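PDB 2OX8: scavenger receptor with C-type lectin type I from Homo sapiens, which binds the leukocyte surface glycan Lewis(x) through its C-type carbohydrate-recognition domain. Local coordinates for residues E22-I25 and F26-K30; S37-L40 and V41-N44; I43-R46 and E47-Q50; S69-E72 and N73-K76. One frame throughout, in Å; residues are numbered along the deposited sequence.

Contact 1 (E22-I25 and F26-K30); sequences EKEI and FEDAK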
loop_
_atom_site.group_PDB
_atom_site.type_symbol
_atom_site.label_atom_id
_atom_site.label_comp_id
_atom_site.label_asym_id
_atom_site.label_seq_id
_atom_site.Cartn_x
_atom_site.Cartn_y
_atom_site.Cartn_z
ATOM N N GLU A 22 -5.091 -13.873 -1.136
ATOM C CA GLU A 22 -4.396 -14.360 0.044
ATOM C C GLU A 22 -3.733 -13.227 0.806
ATOM O O GLU A 22 -3.423 -12.168 0.249
ATOM C CB GLU A 22 -3.346 -15.424 -0.289
ATOM C CG GLU A 22 -3.065 -16.350 0.919
ATOM C CD GLU A 22 -1.872 -17.296 0.724
ATOM O OE1 GLU A 22 -1.796 -17.962 -0.337
ATOM O OE2 GLU A 22 -1.020 -17.381 1.645
ATOM N N LYS A 23 -3.541 -13.466 2.099
ATOM C CA LYS A 23 -2.915 -12.509 2.993
ATOM C C LYS A 23 -1.503 -13.012 3.273
ATOM O O LYS A 23 -1.273 -14.221 3.310
ATOM C CB LYS A 23 -3.701 -12.436 4.297
ATOM C CG LYS A 23 -5.168 -12.115 4.132
ATOM C CD LYS A 23 -5.930 -12.468 5.400
ATOM C CE LYS A 23 -7.323 -11.841 5.428
ATOM N NZ LYS A 23 -7.285 -10.387 5.757
ATOM N N GLU A 24 -0.564 -12.092 3.470
ATOM C CA GLU A 24 0.814 -12.467 3.758
ATOM C C GLU A 24 1.648 -11.359 4.403
ATOM O O GLU A 24 1.198 -10.216 4.556
ATOM C CB GLU A 24 1.498 -12.974 2.479
ATOM C CG GLU A 24 0.940 -14.319 2.028
ATOM C CD GLU A 24 1.828 -15.062 1.064
ATOM O OE1 GLU A 24 3.024 -15.240 1.386
ATOM O OE2 GLU A 24 1.323 -15.485 -0.003
ATOM N N ILE A 25 2.860 -11.718 4.806
ATOM C CA ILE A 25 3.771 -10.767 5.425
ATOM C C ILE A 25 4.153 -9.700 4.402
ATOM O O ILE A 25 4.214 -9.964 3.188
ATOM C CB ILE A 25 5.033 -11.490 5.953
ATOM C CG1 ILE A 25 4.696 -12.211 7.262
ATOM C CG2 ILE A 25 6.180 -10.503 6.156
ATOM C CD1 ILE A 25 5.815 -13.096 7.765
ATOM N N PHE A 26 4.406 -8.491 4.880
ATOM C CA PHE A 26 4.746 -7.421 3.973
ATOM C C PHE A 26 5.797 -7.857 2.973
ATOM O O PHE A 26 5.617 -7.691 1.764
ATOM C CB PHE A 26 5.247 -6.209 4.734
ATOM C CG PHE A 26 5.430 -5.000 3.875
ATOM C CD1 PHE A 26 4.402 -4.078 3.724
ATOM C CD2 PHE A 26 6.632 -4.774 3.216
ATOM C CE1 PHE A 26 4.573 -2.947 2.933
ATOM C CE2 PHE A 26 6.812 -3.643 2.418
ATOM C CZ PHE A 26 5.786 -2.732 2.275
ATOM N N GLU A 27 6.887 -8.437 3.460
ATOM C CA GLU A 27 7.949 -8.853 2.557
ATOM C C GLU A 27 7.522 -9.952 1.590
ATOM O O GLU A 27 8.076 -10.062 0.503
ATOM C CB GLU A 27 9.195 -9.284 3.338
ATOM C CG GLU A 27 10.506 -8.756 2.722
ATOM C CD GLU A 27 10.817 -7.282 3.072
ATOM O OE1 GLU A 27 11.642 -6.650 2.368
ATOM O OE2 GLU A 27 10.252 -6.760 4.058
ATOM N N ASP A 28 6.548 -10.774 1.969
ATOM C CA ASP A 28 6.090 -11.826 1.063
ATOM C C ASP A 28 5.152 -11.202 0.037
ATOM O O ASP A 28 5.109 -11.615 -1.125
ATOM C CB ASP A 28 5.372 -12.941 1.824
ATOM C CG ASP A 28 6.335 -13.866 2.552
ATOM O OD1 ASP A 28 5.891 -14.953 2.998
ATOM O OD2 ASP A 28 7.533 -13.510 2.681
ATOM N N ALA A 29 4.402 -10.196 0.470
ATOM C CA ALA A 29 3.507 -9.501 -0.438
ATOM C C ALA A 29 4.419 -8.822 -1.454
ATOM O O ALA A 29 4.196 -8.876 -2.672
ATOM C CB ALA A 29 2.678 -8.448 0.319
ATOM N N LYS A 30 5.456 -8.192 -0.918
ATOM C CA LYS A 30 6.456 -7.476 -1.701
ATOM C C LYS A 30 7.028 -8.348 -2.803
ATOM O O LYS A 30 7.146 -7.918 -3.954
ATOM C CB LYS A 30 7.570 -7.004 -0.767
ATOM C CG LYS A 30 8.662 -6.200 -1.434
ATOM C CD LYS A 30 9.336 -5.262 -0.446
ATOM C CE LYS A 30 10.528 -4.580 -1.077
ATOM N NZ LYS A 30 10.953 -3.367 -0.323
#
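The carbonyl of Ile25 turns into the first coil of helix 26-35, and Ala29 N donates to Ile25 O at 2.7 Å. Asp28 N also reaches Ile25 O, but that bond is bent and weak. Ile25 is therefore the N-cap residue, and its carbonyl starts the helical ladder. Lys30 N to Phe26 O is the next rung.

The side chain of Ile25 lies against the first turn. Its CG2 branch stands anti to the backbone N and beside the carbonyl carbon, where it comes 3.5 Å from Glu27 N. The branch thus packs on the backbone at the start of the helix. Ile25 CB also comes 4.3 Å from Asp28 CG. Asp28 CB lies 3.5 Å from Ile25 O, on the side of the turn that faces the incoming loop.

Glu24 and Asp28 meet at about a right angle. Glu24 CB lies 3.9 Å from Asp28 CB, so the two stems pack. Their acid ends come close as well, with Glu24 OE1 3.3 Å from Asp28 OD1 and the carboxylate planes 87° apart. Both atoms are acceptors, and the pair is probably unfavourable if both are charged. The amide N-H groups of the first turn may offset part of this charge.

Phe26 and Ala29 face inward. Phe26 meets Trp63 edge-to-face, and Trp63 NE1 donates to Glu24 O. Ala29 packs on Trp63 of strand 62-67 and on Leu40 of strand 39-40, so the start of helix 26-35 lies on the sheet of the lectin domain.

Contact 2 (S37-L40 and V41-N44); sequences SSHL and VFIN. With ZN (zinc ion), chain F.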
loop_
_atom_site.group_PDB
_atom_site.type_symbol
_atom_site.label_atom_id
_atom_site.label_comp_id
_atom_site.label_asym_id
_atom_site.label_seq_id
_atom_site.Cartn_x
_atom_site.Cartn_y
_atom_site.Cartn_z
ATOM N N SER A 37 6.107 -8.920 -12.007
ATOM C CA SER A 37 6.638 -7.741 -12.688
ATOM C C SER A 37 5.951 -6.459 -12.250
ATOM O O SER A 37 5.766 -5.542 -13.055
ATOM C CB SER A 37 6.510 -7.881 -14.205
ATOM O OG SER A 37 7.704 -8.399 -14.766
ATOM N N SER A 38 5.579 -6.408 -10.975
ATOM C CA SER A 38 4.925 -5.248 -10.398
ATOM C C SER A 38 5.451 -4.985 -8.974
ATOM O O SER A 38 6.460 -5.544 -8.538
ATOM C CB SER A 38 3.401 -5.469 -10.378
ATOM O OG SER A 38 3.044 -6.486 -9.459
ATOM N N HIS A 39 4.757 -4.136 -8.236
ATOM C CA HIS A 39 5.192 -3.810 -6.897
ATOM C C HIS A 39 3.982 -3.370 -6.120
ATOM O O HIS A 39 2.983 -2.960 -6.714
ATOM C CB HIS A 39 6.182 -2.652 -6.955
ATOM C CG HIS A 39 5.704 -1.506 -7.791
ATOM N ND1 HIS A 39 4.680 -0.670 -7.393
ATOM C CD2 HIS A 39 6.064 -1.099 -9.033
ATOM C CE1 HIS A 39 4.431 0.203 -8.352
ATOM N NE2 HIS A 39 5.256 -0.038 -9.360
ATOM N N LEU A 40 4.069 -3.457 -4.795
ATOM C CA LEU A 40 2.976 -3.011 -3.969
ATOM C C LEU A 40 2.649 -1.592 -4.484
ATOM O O LEU A 40 3.546 -0.780 -4.784
ATOM C CB LEU A 40 3.402 -3.048 -2.496
ATOM C CG LEU A 40 3.388 -4.472 -1.873
ATOM C CD1 LEU A 40 4.214 -4.516 -0.597
ATOM C CD2 LEU A 40 1.932 -4.897 -1.586
ATOM N N VAL A 41 1.352 -1.338 -4.630
ATOM C CA VAL A 41 0.810 -0.099 -5.156
ATOM C C VAL A 41 1.365 1.210 -4.570
ATOM O O VAL A 41 1.672 1.292 -3.379
ATOM C CB VAL A 41 -0.733 -0.126 -5.000
ATOM C CG1 VAL A 41 -1.105 -0.040 -3.532
ATOM C CG2 VAL A 41 -1.370 0.978 -5.775
ATOM N N PHE A 42 1.508 2.217 -5.431
ATOM C CA PHE A 42 1.955 3.557 -5.035
ATOM C C PHE A 42 0.711 4.396 -5.291
ATOM O O PHE A 42 0.064 4.246 -6.335
ATOM C CB PHE A 42 3.065 4.105 -5.942
ATOM C CG PHE A 42 4.347 3.347 -5.884
ATOM C CD1 PHE A 42 5.225 3.387 -6.953
ATOM C CD2 PHE A 42 4.672 2.562 -4.781
ATOM C CE1 PHE A 42 6.414 2.649 -6.937
ATOM C CE2 PHE A 42 5.856 1.822 -4.751
ATOM C CZ PHE A 42 6.726 1.866 -5.837
ATOM N N ILE A 43 0.354 5.259 -4.347
ATOM C CA ILE A 43 -0.822 6.111 -4.530
ATOM C C ILE A 43 -0.348 7.561 -4.602
ATOM O O ILE A 43 0.002 8.156 -3.583
ATOM C CB ILE A 43 -1.807 5.908 -3.377
ATOM C CG1 ILE A 43 -2.309 4.462 -3.411
ATOM C CG2 ILE A 43 -2.953 6.902 -3.484
ATOM C CD1 ILE A 43 -2.876 3.988 -2.119
ATOM N N ASN A 44 -0.332 8.123 -5.809
ATOM C CA ASN A 44 0.169 9.472 -5.978
ATOM C C ASN A 44 -0.773 10.622 -6.317
ATOM O O ASN A 44 -0.316 11.714 -6.641
ATOM C CB ASN A 44 1.307 9.440 -6.980
ATOM C CG ASN A 44 2.520 8.744 -6.430
ATOM O OD1 ASN A 44 3.056 9.144 -5.403
ATOM N ND2 ASN A 44 2.956 7.686 -7.103
HETATM ZN ZN ZN F . -0.212 4.203 -8.415
#
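A zinc site of the C-type lectin domain takes one ligand from the loop that follows strand 39-40, the backbone carbonyl of Phe42, whose side chain stacks on His39. Phe42 O binds the zinc ion at 2.1 Å, and Glu48 and Glu129 also contribute to the site.

The His39 and Phe42 rings form an offset stack. Their centroids are 4.1 Å apart and their planes differ by 14°. His39 CE1 sits over one face of Phe42, displaced toward the rim, 3.5 Å from Phe42 CE1. The His39 side chain folds over the following residues because CG lies between the backbone N and the carbonyl carbon (chi1 49°). In this pose His39 ND1 donates to Leu40 O at 2.8 Å, with an N-H...O angle of 172°. The oxygen lies in the imidazole plane, although the donor stands above the carbonyl plane. Leu40 O also comes 3.5 Å from Phe42 CE2.

Leu40 is buried and packs against Phe26 and Phe126. Val41 pairs through its backbone with Gly65 and Ile127.

The ND1 bond fixes the rotation of the imidazole. It implies a proton on ND1, and it helps hold the ring nearly parallel to that of Phe42, whose own carbonyl binds the metal.

Contact 3 (I43-R46 and E47-Q50); sequences INTR and EEQQ. With ZN (zinc ion), chain F.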
loop_
_atom_site.group_PDB
_atom_site.type_symbol
_atom_site.label_atom_id
_atom_site.label_comp_id
_atom_site.label_asym_id
_atom_site.label_seq_id
_atom_site.Cartn_x
_atom_site.Cartn_y
_atom_site.Cartn_z
ATOM N N ILE A 43 0.354 5.259 -4.347
ATOM C CA ILE A 43 -0.822 6.111 -4.530
ATOM C C ILE A 43 -0.348 7.561 -4.602
ATOM O O ILE A 43 0.002 8.156 -3.583
ATOM C CB ILE A 43 -1.807 5.908 -3.377
ATOM C CG1 ILE A 43 -2.309 4.462 -3.411
ATOM C CG2 ILE A 43 -2.953 6.902 -3.484
ATOM C CD1 ILE A 43 -2.876 3.988 -2.119
ATOM N N ASN A 44 -0.332 8.123 -5.809
ATOM C CA ASN A 44 0.169 9.472 -5.978
ATOM C C ASN A 44 -0.773 10.622 -6.317
ATOM O O ASN A 44 -0.316 11.714 -6.641
ATOM C CB ASN A 44 1.307 9.440 -6.980
ATOM C CG ASN A 44 2.520 8.744 -6.430
ATOM O OD1 ASN A 44 3.056 9.144 -5.403
ATOM N ND2 ASN A 44 2.956 7.686 -7.103
ATOM N N THR A 45 -2.072 10.397 -6.223
ATOM C CA THR A 45 -3.032 11.438 -6.517
ATOM C C THR A 45 -4.310 11.063 -5.826
ATOM O O THR A 45 -4.555 9.886 -5.582
ATOM C CB THR A 45 -3.317 11.536 -8.029
ATOM O OG1 THR A 45 -3.732 10.251 -8.522
ATOM C CG2 THR A 45 -2.073 11.991 -8.780
ATOM N N ARG A 46 -5.127 12.053 -5.507
ATOM C CA ARG A 46 -6.395 11.785 -4.850
ATOM C C ARG A 46 -7.301 10.973 -5.756
ATOM O O ARG A 46 -7.985 10.066 -5.287
ATOM C CB ARG A 46 -7.093 13.095 -4.461
ATOM C CG ARG A 46 -7.149 14.146 -5.560
ATOM C CD ARG A 46 -8.173 15.233 -5.235
ATOM N NE ARG A 46 -8.273 16.246 -6.288
ATOM C CZ ARG A 46 -7.421 17.258 -6.437
ATOM N NH1 ARG A 46 -6.401 17.396 -5.599
ATOM N NH2 ARG A 46 -7.596 18.134 -7.420
ATOM N N GLU A 47 -7.298 11.294 -7.053
ATOM C CA GLU A 47 -8.137 10.586 -8.013
ATOM C C GLU A 47 -7.842 9.101 -7.993
ATOM O O GLU A 47 -8.764 8.291 -8.079
ATOM C CB GLU A 47 -7.936 11.097 -9.445
ATOM C CG GLU A 47 -8.321 12.546 -9.702
ATOM C CD GLU A 47 -7.159 13.515 -9.483
ATOM O OE1 GLU A 47 -6.866 13.863 -8.313
ATOM O OE2 GLU A 47 -6.529 13.920 -10.493
ATOM N N GLU A 48 -6.563 8.738 -7.898
ATOM C CA GLU A 48 -6.191 7.333 -7.860
ATOM C C GLU A 48 -6.708 6.766 -6.538
ATOM O O GLU A 48 -7.373 5.735 -6.516
ATOM C CB GLU A 48 -4.662 7.160 -7.970
ATOM C CG GLU A 48 -4.192 5.699 -7.988
ATOM C CD GLU A 48 -2.668 5.543 -8.047
ATOM O OE1 GLU A 48 -2.168 4.410 -8.191
ATOM O OE2 GLU A 48 -1.960 6.547 -7.942
ATOM N N GLN A 49 -6.421 7.461 -5.444
ATOM C CA GLN A 49 -6.875 7.037 -4.118
ATOM C C GLN A 49 -8.395 6.838 -4.078
ATOM O O GLN A 49 -8.879 5.893 -3.473
ATOM C CB GLN A 49 -6.445 8.062 -3.056
ATOM C CG GLN A 49 -7.053 7.867 -1.683
ATOM C CD GLN A 49 -6.591 6.609 -0.994
ATOM O OE1 GLN A 49 -5.412 6.466 -0.656
ATOM N NE2 GLN A 49 -7.521 5.676 -0.777
ATOM N N GLN A 50 -9.150 7.712 -4.731
ATOM C CA GLN A 50 -10.604 7.551 -4.743
ATOM C C GLN A 50 -11.035 6.328 -5.556
ATOM O O GLN A 50 -12.049 5.710 -5.250
ATOM C CB GLN A 50 -11.285 8.811 -5.298
ATOM C CG GLN A 50 -10.956 10.070 -4.487
ATOM C CD GLN A 50 -11.688 11.317 -4.977
ATOM O OE1 GLN A 50 -11.655 11.651 -6.168
ATOM N NE2 GLN A 50 -12.343 12.016 -4.052
HETATM ZN ZN ZN F . -0.212 4.203 -8.415
#
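Thr45 O is gripped by two amides of the first helical turn. Gln49 N reaches it at 3.1 Å, and Glu48 N adds a weak, bent bond. Glu48 N also donates to Thr45 OG1 at 3.3 Å. The hydroxyl can reach back to this amide because OG1 sits between the backbone N and the carbonyl carbon (chi1 55°). It also touches Glu48 CB. The next rung is Gln50 N to Arg46 O, at 2.7 Å.

Thr45 is thus the N-cap of helix 46-55, which begins straight after the loop from strand 39-40. Glu48 carries this turn to a zinc site. Its chain is extended, with CG anti to the backbone N (chi1 -178°), and it brings the carboxylate to the loop and the metal together. Glu48 OE1 binds the zinc ion at 2.0 Å and takes a hydrogen bond from Tyr17 OH. Glu48 OE2 accepts from Asn44 N at 3.1 Å, with the donor above the carboxylate plane. The two oxygens thus have separate tasks, and the loop amide helps to orient the metal ligand.

Gln49 turns inward beside Ile43, and their side chains cross obliquely. Ile43 CG2 meets Gln49 CB at 3.7 Å, while Gln49 OE1 accepts from Trp115 NE1. On the exposed side, Glu47 bends back over one face of the Arg46 guanidinium. Arg46 NE and Glu47 OE1 form a salt bridge of 3.4 Å. From its place over that face the oxygen has no N-H aimed at it, and the pair is held by charge.

Contact 4 (S69-E72 and N73-K76); sequences SERE and NEWK. With ZN (zinc ion), chain H.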
loop_
_atom_site.group_PDB
_atom_site.type_symbol
_atom_site.label_atom_id
_atom_site.label_comp_id
_atom_site.label_asym_id
_atom_site.label_seq_id
_atom_site.Cartn_x
_atom_site.Cartn_y
_atom_site.Cartn_z
ATOM N N SER A 69 11.296 1.930 6.782
ATOM C CA SER A 69 12.392 1.048 7.156
ATOM C C SER A 69 13.802 1.488 6.729
ATOM O O SER A 69 14.774 1.184 7.420
ATOM C CB SER A 69 12.122 -0.358 6.615
ATOM O OG SER A 69 12.065 -0.354 5.198
ATOM N N GLU A 70 13.934 2.174 5.601
ATOM C CA GLU A 70 15.261 2.618 5.169
ATOM C C GLU A 70 15.790 3.586 6.231
ATOM O O GLU A 70 16.886 3.413 6.764
ATOM C CB GLU A 70 15.187 3.343 3.818
ATOM C CG GLU A 70 16.551 3.581 3.166
ATOM C CD GLU A 70 16.710 4.980 2.563
ATOM O OE1 GLU A 70 15.827 5.412 1.781
ATOM O OE2 GLU A 70 17.730 5.645 2.868
ATOM N N ARG A 71 14.986 4.605 6.524
ATOM C CA ARG A 71 15.316 5.627 7.510
ATOM C C ARG A 71 14.062 5.969 8.307
ATOM O O ARG A 71 13.138 6.582 7.780
ATOM C CB ARG A 71 15.812 6.893 6.817
ATOM C CG ARG A 71 16.996 6.699 5.905
ATOM C CD ARG A 71 17.239 7.983 5.138
ATOM N NE ARG A 71 18.227 7.837 4.076
ATOM C CZ ARG A 71 18.386 8.718 3.095
ATOM N NH1 ARG A 71 17.618 9.803 3.044
ATOM N NH2 ARG A 71 19.314 8.514 2.169
ATOM N N GLU A 72 14.044 5.587 9.580
ATOM C CA GLU A 72 12.903 5.839 10.456
ATOM C C GLU A 72 12.246 7.218 10.279
ATOM O O GLU A 72 12.923 8.241 10.188
ATOM C CB GLU A 72 13.332 5.648 11.909
ATOM C CG GLU A 72 12.183 5.643 12.901
ATOM C CD GLU A 72 11.086 4.665 12.521
ATOM O OE1 GLU A 72 11.395 3.494 12.197
ATOM O OE2 GLU A 72 9.909 5.075 12.559
ATOM N N ASN A 73 10.915 7.214 10.220
ATOM C CA ASN A 73 10.097 8.417 10.054
ATOM C C ASN A 73 10.216 9.107 8.701
ATOM O O ASN A 73 9.593 10.146 8.482
ATOM C CB ASN A 73 10.399 9.432 11.153
ATOM C CG ASN A 73 10.418 8.808 12.525
ATOM O OD1 ASN A 73 9.522 8.040 12.885
ATOM N ND2 ASN A 73 11.442 9.138 13.311
ATOM N N GLU A 74 11.020 8.540 7.803
ATOM C CA GLU A 74 11.204 9.097 6.456
ATOM C C GLU A 74 10.459 8.151 5.497
ATOM O O GLU A 74 11.072 7.336 4.792
ATOM C CB GLU A 74 12.711 9.169 6.129
ATOM C CG GLU A 74 13.112 10.035 4.920
ATOM C CD GLU A 74 14.637 10.160 4.763
ATOM O OE1 GLU A 74 15.124 10.534 3.666
ATOM O OE2 GLU A 74 15.351 9.889 5.752
ATOM N N TRP A 75 9.130 8.263 5.490
ATOM C CA TRP A 75 8.279 7.399 4.675
ATOM C C TRP A 75 8.447 7.612 3.193
ATOM O O TRP A 75 8.407 8.743 2.709
ATOM C CB TRP A 75 6.796 7.548 5.086
ATOM C CG TRP A 75 6.565 7.014 6.472
ATOM C CD1 TRP A 75 7.014 7.570 7.641
ATOM C CD2 TRP A 75 6.052 5.717 6.823
ATOM N NE1 TRP A 75 6.839 6.695 8.683
ATOM C CE2 TRP A 75 6.251 5.552 8.216
ATOM C CE3 TRP A 75 5.453 4.677 6.096
ATOM C CZ2 TRP A 75 5.876 4.393 8.896
ATOM C CZ3 TRP A 75 5.077 3.519 6.775
ATOM C CH2 TRP A 75 5.293 3.388 8.163
ATOM N N LYS A 76 8.641 6.503 2.483
ATOM C CA LYS A 76 8.836 6.522 1.038
ATOM C C LYS A 76 8.176 5.349 0.329
ATOM O O LYS A 76 7.971 4.277 0.905
ATOM C CB LYS A 76 10.328 6.472 0.701
ATOM C CG LYS A 76 11.163 7.653 1.138
ATOM C CD LYS A 76 12.608 7.355 0.798
ATOM C CE LYS A 76 13.576 8.390 1.338
ATOM N NZ LYS A 76 14.951 7.807 1.346
HETATM ZN ZN ZN H . 9.309 2.973 11.182
#
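This is a surface contact within the loop joining strand 62-67 to strand 76-77, where a type II beta turn runs from Arg71 to Glu74 beside a zinc site. Glu74 N closes the turn by donating to Arg71 O at 2.9 Å. Asn73 has positive phi, as the third residue of such a turn requires.

Four charged side chains form a salt-bridge network. Arg71 and Glu74 run alongside each other in the same direction. Arg71 NH1 donates to Glu74 OE1 at 2.7 Å, on the syn side of the carboxylate. Lys76 NZ donates to Glu70 OE1 at 2.6 Å, also on the syn side. Glu70 OE2 reaches back to Arg71 NE at 2.6 Å and links the two pairs. Lys76 NZ stands over one face of the guanidinium.

Glu72 folds at CG, which brings its carboxylate round to the metal. Both oxygens bind the zinc ion, OE1 at 2.4 Å and OE2 at 2.6 Å. Asp68, His100 and Asp105 contribute to the same site.

Arg71 NH1 lies 3.7 Å from Lys76 NZ, and the two acids probably screen these cations from each other. The two-oxygen grip of Glu72 probably offsets part of the zinc charge.

How the contacts relate
Contacts 1, 2 and 3 are partly buried. Helix 26-35 and strand 39-40 join contacts 1 and 2 at Leu40. Contacts 2 and 3 share Ile43 and Asn44 and supply the same zinc ion, one through a backbone carbonyl and the other through a carboxylate. Contacts 1 and 3 both begin helices, yet their caps differ. The first relies on backbone bonds, and the second adds a threonine hydroxyl. These two helix starts lie across the middle of the domain from each other, about 23 Å apart between centres. Contact 4 is at the surface, touches none of the others, and combines salt bridges with a separate zinc site.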